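Local coordinates for protein glucanase (PDB 5GXX) that probably hydrolyses beta-1,4-glucan chains of cellulose as a family 9 endoglucanase of the Clostridium thermocellum cellulosome, at residues Y63-A71 against C412-C423; W121-E131 against T538-Q547. The protein carries 1 engineered substitution. All coordinates share one frame; numbering follows the deposited sequence.

Contact 1. Residues Y63-A71 against C412-C423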
loop_
_atom_site.group_PDB
_atom_site.type_symbol
_atom_site.label_atom_id
_atom_site.label_comp_id
_atom_site.label_asym_id
_atom_site.label_seq_id
_atom_site.Cartn_x
_atom_site.Cartn_y
_atom_site.Cartn_z
ATOM N N TYR A 63 -2.604 25.287 -38.489
ATOM C CA TYR A 63 -3.303 26.573 -38.504
ATOM C C TYR A 63 -2.344 27.639 -38.012
ATOM O O TYR A 63 -2.208 28.711 -38.619
ATOM C CB TYR A 63 -4.565 26.540 -37.633
ATOM C CG TYR A 63 -5.012 27.921 -37.200
ATOM C CD1 TYR A 63 -5.836 28.691 -38.019
ATOM C CD2 TYR A 63 -4.587 28.456 -35.976
ATOM C CE1 TYR A 63 -6.237 29.968 -37.644
ATOM C CE2 TYR A 63 -4.988 29.745 -35.587
ATOM C CZ TYR A 63 -5.797 30.486 -36.437
ATOM O OH TYR A 63 -6.220 31.752 -36.093
ATOM N N SER A 64 -1.685 27.323 -36.899
ATOM C CA SER A 64 -0.755 28.257 -36.249
ATOM C C SER A 64 0.381 28.600 -37.210
ATOM O O SER A 64 0.727 29.767 -37.388
ATOM C CB SER A 64 -0.206 27.737 -34.915
ATOM O OG SER A 64 -1.239 27.502 -33.972
ATOM N N ALA A 65 0.980 27.585 -37.820
ATOM C CA ALA A 65 2.015 27.825 -38.827
ATOM C C ALA A 65 1.524 28.686 -39.992
ATOM O O ALA A 65 2.221 29.617 -40.407
ATOM C CB ALA A 65 2.548 26.490 -39.347
ATOM N N ALA A 66 0.326 28.409 -40.507
ATOM C CA ALA A 66 -0.259 29.216 -41.578
ATOM C C ALA A 66 -0.385 30.686 -41.171
ATOM O O ALA A 66 -0.073 31.591 -41.939
ATOM C CB ALA A 66 -1.613 28.663 -42.010
ATOM N N MET A 67 -0.830 30.924 -39.941
ATOM C CA MET A 67 -0.984 32.299 -39.464
ATOM C C MET A 67 0.362 32.981 -39.245
ATOM O O MET A 67 0.459 34.175 -39.531
ATOM C CB MET A 67 -1.756 32.292 -38.154
ATOM C CG MET A 67 -3.189 31.840 -38.260
ATOM S SD MET A 67 -4.147 32.789 -39.432
ATOM C CE MET A 67 -4.381 34.358 -38.585
ATOM N N LEU A 68 1.388 32.259 -38.797
ATOM C CA LEU A 68 2.744 32.822 -38.754
ATOM C C LEU A 68 3.233 33.179 -40.158
ATOM O O LEU A 68 3.865 34.226 -40.345
ATOM C CB LEU A 68 3.736 31.886 -38.064
ATOM C CG LEU A 68 3.499 31.621 -36.573
ATOM C CD1 LEU A 68 4.732 30.955 -35.951
ATOM C CD2 LEU A 68 3.130 32.869 -35.761
ATOM N N GLY A 69 2.913 32.314 -41.126
ATOM C CA GLY A 69 3.227 32.580 -42.528
ATOM C C GLY A 69 2.503 33.822 -43.005
ATOM O O GLY A 69 3.109 34.682 -43.663
ATOM N N TRP A 70 1.226 33.944 -42.639
ATOM C CA TRP A 70 0.422 35.082 -43.079
ATOM C C TRP A 70 1.016 36.359 -42.491
ATOM O O TRP A 70 1.079 37.372 -43.193
ATOM C CB TRP A 70 -1.060 34.888 -42.725
ATOM C CG TRP A 70 -2.019 35.840 -43.394
ATOM C CD1 TRP A 70 -1.725 36.746 -44.365
ATOM C CD2 TRP A 70 -3.434 35.956 -43.155
ATOM N NE1 TRP A 70 -2.857 37.438 -44.732
ATOM C CE2 TRP A 70 -3.921 36.969 -44.005
ATOM C CE3 TRP A 70 -4.329 35.327 -42.270
ATOM C CZ2 TRP A 70 -5.269 37.349 -44.018
ATOM C CZ3 TRP A 70 -5.660 35.695 -42.292
ATOM C CH2 TRP A 70 -6.117 36.715 -43.141
ATOM N N ALA A 71 1.463 36.308 -41.233
ATOM C CA ALA A 71 2.104 37.473 -40.615
ATOM C C ALA A 71 3.307 37.953 -41.437
ATOM O O ALA A 71 3.464 39.156 -41.695
ATOM C CB ALA A 71 2.502 37.157 -39.189
ATOM N N CYS A 412 -0.467 27.148 -29.060
ATOM C CA CYS A 412 0.011 27.600 -30.364
ATOM C C CYS A 412 -0.992 28.523 -31.048
ATOM O O CYS A 412 -0.617 29.600 -31.519
ATOM C CB CYS A 412 0.311 26.405 -31.276
ATOM S SG CYS A 412 1.723 25.391 -30.767
ATOM N N ASP A 413 -2.262 28.117 -31.111
ATOM C CA ASP A 413 -3.242 28.896 -31.856
ATOM C C ASP A 413 -3.581 30.208 -31.133
ATOM O O ASP A 413 -3.969 31.187 -31.773
ATOM C CB ASP A 413 -4.492 28.059 -32.135
ATOM C CG ASP A 413 -5.433 28.007 -30.946
ATOM O OD1 ASP A 413 -5.144 27.265 -29.978
ATOM O OD2 ASP A 413 -6.478 28.700 -30.998
ATOM N N TYR A 414 -3.409 30.243 -29.812
ATOM C CA TYR A 414 -3.656 31.460 -29.030
ATOM C C TYR A 414 -2.654 32.519 -29.476
ATOM O O TYR A 414 -2.988 33.699 -29.585
ATOM C CB TYR A 414 -3.439 31.178 -27.544
ATOM C CG TYR A 414 -4.587 30.525 -26.812
ATOM C CD1 TYR A 414 -5.507 29.730 -27.479
ATOM C CD2 TYR A 414 -4.697 30.658 -25.433
ATOM C CE1 TYR A 414 -6.532 29.095 -26.804
ATOM C CE2 TYR A 414 -5.739 30.052 -24.745
ATOM C CZ TYR A 414 -6.655 29.288 -25.437
ATOM O OH TYR A 414 -7.687 28.645 -24.782
ATOM N N ASN A 415 -1.408 32.118 -29.717
ATOM C CA ASN A 415 -0.356 33.074 -30.072
ATOM C C ASN A 415 -0.293 33.446 -31.548
ATOM O O ASN A 415 0.361 34.422 -31.898
ATOM C CB ASN A 415 1.022 32.588 -29.592
ATOM C CG ASN A 415 1.388 33.110 -28.216
ATOM O OD1 ASN A 415 0.614 33.003 -27.264
ATOM N ND2 ASN A 415 2.569 33.719 -28.112
ATOM N N ALA A 416 -0.969 32.695 -32.419
ATOM C CA ALA A 416 -0.658 32.757 -33.851
ATOM C C ALA A 416 -1.140 34.034 -34.530
ATOM O O ALA A 416 -0.336 34.777 -35.110
ATOM C CB ALA A 416 -1.166 31.522 -34.555
ATOM N N GLY A 417 -2.436 34.319 -34.458
ATOM C CA GLY A 417 -2.951 35.578 -35.008
ATOM C C GLY A 417 -2.374 36.767 -34.248
ATOM O O GLY A 417 -2.120 37.833 -34.823
ATOM N N PHE A 418 -2.189 36.597 -32.942
ATOM C CA PHE A 418 -1.569 37.613 -32.072
ATOM C C PHE A 418 -0.210 38.103 -32.569
ATOM O O PHE A 418 0.047 39.305 -32.643
ATOM C CB PHE A 418 -1.526 37.032 -30.657
ATOM C CG PHE A 418 -0.972 37.938 -29.589
ATOM C CD1 PHE A 418 -1.516 39.200 -29.377
ATOM C CD2 PHE A 418 0.007 37.455 -28.726
ATOM C CE1 PHE A 418 -1.056 39.984 -28.340
ATOM C CE2 PHE A 418 0.465 38.241 -27.685
ATOM C CZ PHE A 418 -0.058 39.501 -27.515
ATOM N N VAL A 419 0.685 37.178 -32.894
ATOM C CA VAL A 419 1.889 37.523 -33.641
ATOM C C VAL A 419 1.645 38.397 -34.868
ATOM O O VAL A 419 2.336 39.401 -35.038
ATOM C CB VAL A 419 2.701 36.254 -33.998
ATOM C CG1 VAL A 419 3.807 36.595 -35.007
ATOM C CG2 VAL A 419 3.292 35.654 -32.729
ATOM N N GLY A 420 0.678 38.066 -35.721
ATOM C CA GLY A 420 0.417 38.868 -36.919
ATOM C C GLY A 420 -0.004 40.284 -36.561
ATOM O O GLY A 420 0.475 41.271 -37.129
ATOM N N ALA A 421 -0.900 40.419 -35.592
ATOM C CA ALA A 421 -1.290 41.749 -35.115
ATOM C C ALA A 421 -0.166 42.570 -34.474
ATOM O O ALA A 421 -0.073 43.786 -34.700
ATOM C CB ALA A 421 -2.493 41.603 -34.200
ATOM N N LEU A 422 0.712 41.922 -33.708
ATOM C CA LEU A 422 1.885 42.611 -33.165
ATOM C C LEU A 422 2.852 43.026 -34.278
ATOM O O LEU A 422 3.458 44.100 -34.209
ATOM C CB LEU A 422 2.610 41.776 -32.108
ATOM C CG LEU A 422 1.832 41.481 -30.826
ATOM C CD1 LEU A 422 2.528 40.393 -29.991
ATOM C CD2 LEU A 422 1.640 42.769 -30.012
ATOM N N CYS A 423 2.996 42.192 -35.298
ATOM C CA CYS A 423 3.767 42.612 -36.477
ATOM C C CYS A 423 3.231 43.922 -37.054
ATOM O O CYS A 423 4.013 44.834 -37.331
ATOM C CB CYS A 423 3.750 41.552 -37.576
ATOM S SG CYS A 423 4.772 40.117 -37.234
HETATM O O HOH W 1 -4.789 32.661 -33.866
HETATM O O HOH W 2 -0.726 35.921 -37.644
#
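Helix segments 63-71 and 412-423 run side by side in the same direction, only 4° from parallel and with axes 8.2 Å apart; Ala71 and Gly420 bring their CA atoms within 4.3 Å. Small residues allow this closeness. Ala416 puts its methyl CB against both Ser64 CA and Met67 CB, 3.7 Å from each, and Ala71 CB rests on the bare backbone of Gly420, 3.5 Å from its CA. On one flank Leu68 CD2 reaches Val419 CB (3.8 Å); on the other, the bent chain of Met67 carries CE to Gly417 CA (4.0 Å), while its CG lies on a face of the Tyr63 ring. With CG anti to the backbone N (chi1 158°), Tyr63 brings its hydroxyl to a water, which donates to Asp413 O and accepts from Gly417 N. A second water bridges Met67 O and Ala416 O, donating to both. Ser64 OG, though close to the turn of Cys412, is bonded to Pro60 O in its own helix, and the carboxylate of Asp413 pairs with Arg303 of helix 301-318. An early and a late helix of the catalytic domain's sequence, meeting in parallel like this, are consistent with neighbouring inner helices closing the (alpha/alpha)6 barrel of family 9.

Contact 2. Residues W121-E131 against T538-Q547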
loop_
_atom_site.group_PDB
_atom_site.type_symbol
_atom_site.label_atom_id
_atom_site.label_comp_id
_atom_site.label_asym_id
_atom_site.label_seq_id
_atom_site.Cartn_x
_atom_site.Cartn_y
_atom_site.Cartn_z
ATOM N N TRP A 121 -1.472 13.267 -17.028
ATOM C CA TRP A 121 -0.179 13.345 -16.352
ATOM C C TRP A 121 0.344 14.777 -16.418
ATOM O O TRP A 121 0.218 15.435 -17.454
ATOM C CB TRP A 121 0.814 12.388 -17.018
ATOM C CG TRP A 121 2.213 12.423 -16.460
ATOM C CD1 TRP A 121 2.655 11.842 -15.306
ATOM C CD2 TRP A 121 3.346 13.072 -17.046
ATOM N NE1 TRP A 121 4.002 12.082 -15.142
ATOM C CE2 TRP A 121 4.450 12.839 -16.193
ATOM C CE3 TRP A 121 3.534 13.832 -18.210
ATOM C CZ2 TRP A 121 5.730 13.329 -16.466
ATOM C CZ3 TRP A 121 4.806 14.315 -18.480
ATOM C CH2 TRP A 121 5.888 14.058 -17.613
ATOM N N TRP A 122 0.946 15.219 -15.319
ATOM C CA TRP A 122 1.463 16.578 -15.159
ATOM C C TRP A 122 2.972 16.466 -14.914
ATOM O O TRP A 122 3.405 15.971 -13.877
ATOM C CB TRP A 122 0.765 17.315 -14.001
ATOM C CG TRP A 122 0.992 18.808 -14.070
ATOM C CD1 TRP A 122 1.991 19.516 -13.466
ATOM C CD2 TRP A 122 0.238 19.754 -14.837
ATOM N NE1 TRP A 122 1.884 20.857 -13.778
ATOM C CE2 TRP A 122 0.819 21.027 -14.628
ATOM C CE3 TRP A 122 -0.885 19.657 -15.672
ATOM C CZ2 TRP A 122 0.310 22.190 -15.218
ATOM C CZ3 TRP A 122 -1.384 20.812 -16.259
ATOM C CH2 TRP A 122 -0.769 22.049 -16.058
ATOM N N GLY A 123 3.778 16.885 -15.882
ATOM C CA GLY A 123 5.227 16.838 -15.736
ATOM C C GLY A 123 5.884 17.332 -17.009
ATOM O O GLY A 123 5.198 17.685 -17.969
ATOM N N SER A 124 7.213 17.346 -17.012
ATOM C CA SER A 124 7.995 18.015 -18.045
ATOM C C SER A 124 8.188 17.148 -19.287
ATOM O O SER A 124 8.345 15.920 -19.194
ATOM C CB SER A 124 9.352 18.442 -17.470
ATOM O OG SER A 124 9.157 19.405 -16.439
ATOM N N ALA A 125 8.189 17.807 -20.443
ATOM C CA ALA A 125 8.339 17.163 -21.741
ATOM C C ALA A 125 9.461 16.124 -21.784
ATOM O O ALA A 125 9.281 15.022 -22.298
ATOM C CB ALA A 125 8.587 18.229 -22.827
ATOM N N GLU A 126 10.615 16.484 -21.232
ATOM C CA GLU A 126 11.822 15.680 -21.394
ATOM C C GLU A 126 11.777 14.331 -20.674
ATOM O O GLU A 126 12.607 13.454 -20.959
ATOM C CB GLU A 126 13.041 16.461 -20.915
ATOM C CG GLU A 126 13.405 17.715 -21.716
ATOM C CD GLU A 126 12.553 18.935 -21.391
ATOM O OE1 GLU A 126 11.737 18.914 -20.433
ATOM O OE2 GLU A 126 12.700 19.934 -22.148
ATOM N N VAL A 127 10.842 14.169 -19.746
ATOM C CA VAL A 127 10.760 12.917 -18.985
ATOM C C VAL A 127 9.483 12.119 -19.262
ATOM O O VAL A 127 9.288 11.060 -18.667
ATOM C CB VAL A 127 10.955 13.148 -17.460
ATOM C CG1 VAL A 127 12.367 13.700 -17.196
ATOM C CG2 VAL A 127 9.883 14.069 -16.910
ATOM N N ILE A 128 8.634 12.571 -20.184
ATOM C CA ILE A 128 7.330 11.910 -20.404
ATOM C C ILE A 128 7.429 10.452 -20.877
ATOM O O ILE A 128 6.528 9.650 -20.607
ATOM C CB ILE A 128 6.383 12.735 -21.329
ATOM C CG1 ILE A 128 4.931 12.252 -21.187
ATOM C CG2 ILE A 128 6.842 12.661 -22.773
ATOM C CD1 ILE A 128 3.911 13.183 -21.830
ATOM N N GLU A 129 8.507 10.095 -21.571
ATOM C CA GLU A 129 8.668 8.722 -22.047
ATOM C C GLU A 129 8.916 7.717 -20.924
ATOM O O GLU A 129 8.727 6.519 -21.133
ATOM C CB GLU A 129 9.759 8.640 -23.117
ATOM C CG GLU A 129 9.390 9.424 -24.371
ATOM C CD GLU A 129 10.487 9.441 -25.420
ATOM O OE1 GLU A 129 11.680 9.310 -25.065
ATOM O OE2 GLU A 129 10.155 9.630 -26.605
ATOM N N LYS A 130 9.311 8.191 -19.744
ATOM C CA LYS A 130 9.398 7.335 -18.566
ATOM C C LYS A 130 8.018 7.020 -18.002
ATOM O O LYS A 130 7.844 5.987 -17.351
ATOM C CB LYS A 130 10.278 7.965 -17.479
ATOM C CG LYS A 130 11.757 8.145 -17.852
ATOM C CD LYS A 130 12.499 6.835 -18.131
ATOM C CE LYS A 130 12.645 5.948 -16.915
ATOM N NZ LYS A 130 13.787 4.987 -17.097
ATOM N N GLU A 131 7.044 7.893 -18.261
ATOM C CA GLU A 131 5.669 7.728 -17.791
ATOM C C GLU A 131 4.783 6.910 -18.740
ATOM O O GLU A 131 3.991 6.073 -18.290
ATOM C CB GLU A 131 5.035 9.104 -17.529
ATOM C CG GLU A 131 3.534 9.070 -17.209
ATOM C CD GLU A 131 3.214 8.388 -15.888
ATOM O OE1 GLU A 131 4.121 8.216 -15.048
ATOM O OE2 GLU A 131 2.038 8.040 -15.666
ATOM N N THR A 538 18.210 6.397 -14.359
ATOM C CA THR A 538 17.154 7.105 -15.087
ATOM C C THR A 538 15.775 6.806 -14.498
ATOM O O THR A 538 14.806 7.526 -14.760
ATOM C CB THR A 538 17.117 6.793 -16.594
ATOM O OG1 THR A 538 16.715 5.430 -16.789
ATOM C CG2 THR A 538 18.479 7.049 -17.253
ATOM N N ASN A 539 15.706 5.742 -13.698
ATOM C CA ASN A 539 14.456 5.402 -13.023
ATOM C C ASN A 539 14.144 6.332 -11.869
ATOM O O ASN A 539 13.054 6.270 -11.312
ATOM C CB ASN A 539 14.519 3.970 -12.495
ATOM C CG ASN A 539 14.408 2.950 -13.601
ATOM O OD1 ASN A 539 15.021 1.883 -13.553
ATOM N ND2 ASN A 539 13.642 3.287 -14.625
ATOM N N ILE A 540 15.118 7.158 -11.501
ATOM C CA ILE A 540 14.872 8.251 -10.572
ATOM C C ILE A 540 14.588 9.438 -11.482
ATOM O O ILE A 540 15.489 9.957 -12.130
ATOM C CB ILE A 540 16.079 8.523 -9.638
ATOM C CG1 ILE A 540 16.541 7.231 -8.948
ATOM C CG2 ILE A 540 15.704 9.602 -8.603
ATOM C CD1 ILE A 540 17.832 7.429 -8.166
ATOM N N CYS A 541 13.323 9.843 -11.555
ATOM C CA CYS A 541 12.922 10.877 -12.508
ATOM C C CYS A 541 11.688 11.623 -12.021
ATOM O O CYS A 541 10.874 11.079 -11.264
ATOM C CB CYS A 541 12.648 10.257 -13.880
ATOM S SG CYS A 541 11.541 8.838 -13.869
ATOM N N PRO A 542 11.559 12.898 -12.427
ATOM C CA PRO A 542 10.502 13.719 -11.859
ATOM C C PRO A 542 9.125 13.488 -12.501
ATOM O O PRO A 542 8.538 14.413 -13.065
ATOM C CB PRO A 542 11.032 15.138 -12.119
ATOM C CG PRO A 542 11.862 15.001 -13.373
ATOM C CD PRO A 542 12.608 13.737 -13.048
ATOM N N ILE A 543 8.582 12.279 -12.372
ATOM C CA ILE A 543 7.355 11.908 -13.085
ATOM C C ILE A 543 6.162 11.562 -12.204
ATOM O O ILE A 543 5.071 11.231 -12.710
ATOM C CB ILE A 543 7.559 10.759 -14.101
ATOM C CG1 ILE A 543 7.795 9.409 -13.404
ATOM C CG2 ILE A 543 8.662 11.078 -15.118
ATOM C CD1 ILE A 543 7.754 8.232 -14.351
ATOM N N GLY A 544 6.391 11.623 -10.893
ATOM C CA GLY A 544 5.352 11.313 -9.913
ATOM C C GLY A 544 5.923 11.063 -8.534
ATOM O O GLY A 544 7.141 11.126 -8.302
ATOM N N GLN A 545 5.006 10.768 -7.614
ATOM C CA GLN A 545 5.303 10.634 -6.202
ATOM C C GLN A 545 6.313 9.532 -5.888
ATOM O O GLN A 545 7.183 9.730 -5.044
ATOM C CB GLN A 545 3.986 10.375 -5.464
ATOM C CG GLN A 545 4.119 10.309 -3.957
ATOM C CD GLN A 545 4.508 11.645 -3.356
ATOM O OE1 GLN A 545 4.010 12.694 -3.768
ATOM N NE2 GLN A 545 5.390 11.610 -2.365
ATOM N N GLU A 546 6.240 8.406 -6.590
ATOM C CA GLU A 546 7.123 7.278 -6.303
ATOM C C GLU A 546 8.499 7.469 -6.932
ATOM O O GLU A 546 9.514 7.110 -6.355
ATOM C CB GLU A 546 6.504 5.958 -6.786
ATOM C CG GLU A 546 5.181 5.613 -6.097
ATOM C CD GLU A 546 5.238 5.798 -4.594
ATOM O OE1 GLU A 546 6.095 5.148 -3.951
ATOM O OE2 GLU A 546 4.430 6.596 -4.061
ATOM N N GLN A 547 8.530 8.091 -8.104
ATOM C CA GLN A 547 9.693 8.006 -8.983
ATOM C C GLN A 547 10.720 9.113 -8.775
ATOM O O GLN A 547 11.883 8.925 -9.140
ATOM C CB GLN A 547 9.230 7.951 -10.445
ATOM C CG GLN A 547 8.249 6.806 -10.752
ATOM C CD GLN A 547 6.753 7.151 -10.723
ATOM O OE1 GLN A 547 6.254 8.068 -10.036
ATOM N NE2 GLN A 547 6.007 6.340 -11.471
HETATM O O HOH W 3 5.678 14.925 -12.552
HETATM O O HOH W 4 8.694 16.756 -14.577
HETATM O O HOH W 5 3.685 8.851 -12.627
#
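Trp121 and Ile543 make the central hydrogen bond: indole NE1 donates to Ile543 O at 2.8 Å, nearly straight (161° at the hydrogen). The acceptor lies in the indole plane, while the donor is tilted 24° from the carbonyl plane. An extended chi1 of 177° points the NE1 edge of the indole at Ile543 O, and the ring is held between Glu131 CG on one face and Gly123 N on the other. Ile543 O takes a second bond from a water that also donates to Glu131 OE1. Pro542, the centre of an inverse gamma turn, turns its carbonyl to two more waters, one shared with Trp122 O and the other with Ser124 N, so backbone meets backbone through solvent.

Among the apolar contacts, Ile543 CG2 touches both Val127 CG2 (3.7 Å) and Trp121 CZ2 (3.9 Å), and its CD1 reaches Lys130 CB (4.0 Å). The Val127 and Pro542 side chains cross at about a right angle, Val127 CG1 touching Pro542 CG (4.1 Å). The aliphatic start of Lys130 lies on Cys541, CB to SG 3.9 Å.

At the partly exposed end of the contact the Lys130 chain bends at chi2 and chi3 toward segment 538-547, where NZ donates a hydrogen bond to Thr538 OG1 (3.0 Å), a hydroxyl also bonded to Asp536.

Segment 121-131 belongs to the glycosyl hydrolase family 9 region, and 538-547 connects strands 527-534 and 549-557 of the beta module; their meeting is consistent with a domain interface in which a family 9 catalytic module docks onto a family 3c cellulose-binding module.

Overall arrangement
Contact 1 lies inside the helical catalytic domain and contact 2 at its border with the beta-sheet module, on opposite sides of the chain's centre. Their centres are 32 Å apart and their nearest atoms about 13 Å, so neither touches the other. Along the sequence the segments alternate: 121-131 falls between the two helices of contact 1, and 538-547 follows both. Contact 1 joins two helices separated by 340 residues within one domain, whereas contact 2 joins that domain to what is probably the cellulose-binding module. Contact 1 lies near a calcium ion, about 9 Å from the Tyr63 side chain. In family 9 enzymes the substrate cleft runs across one end of the helical barrel.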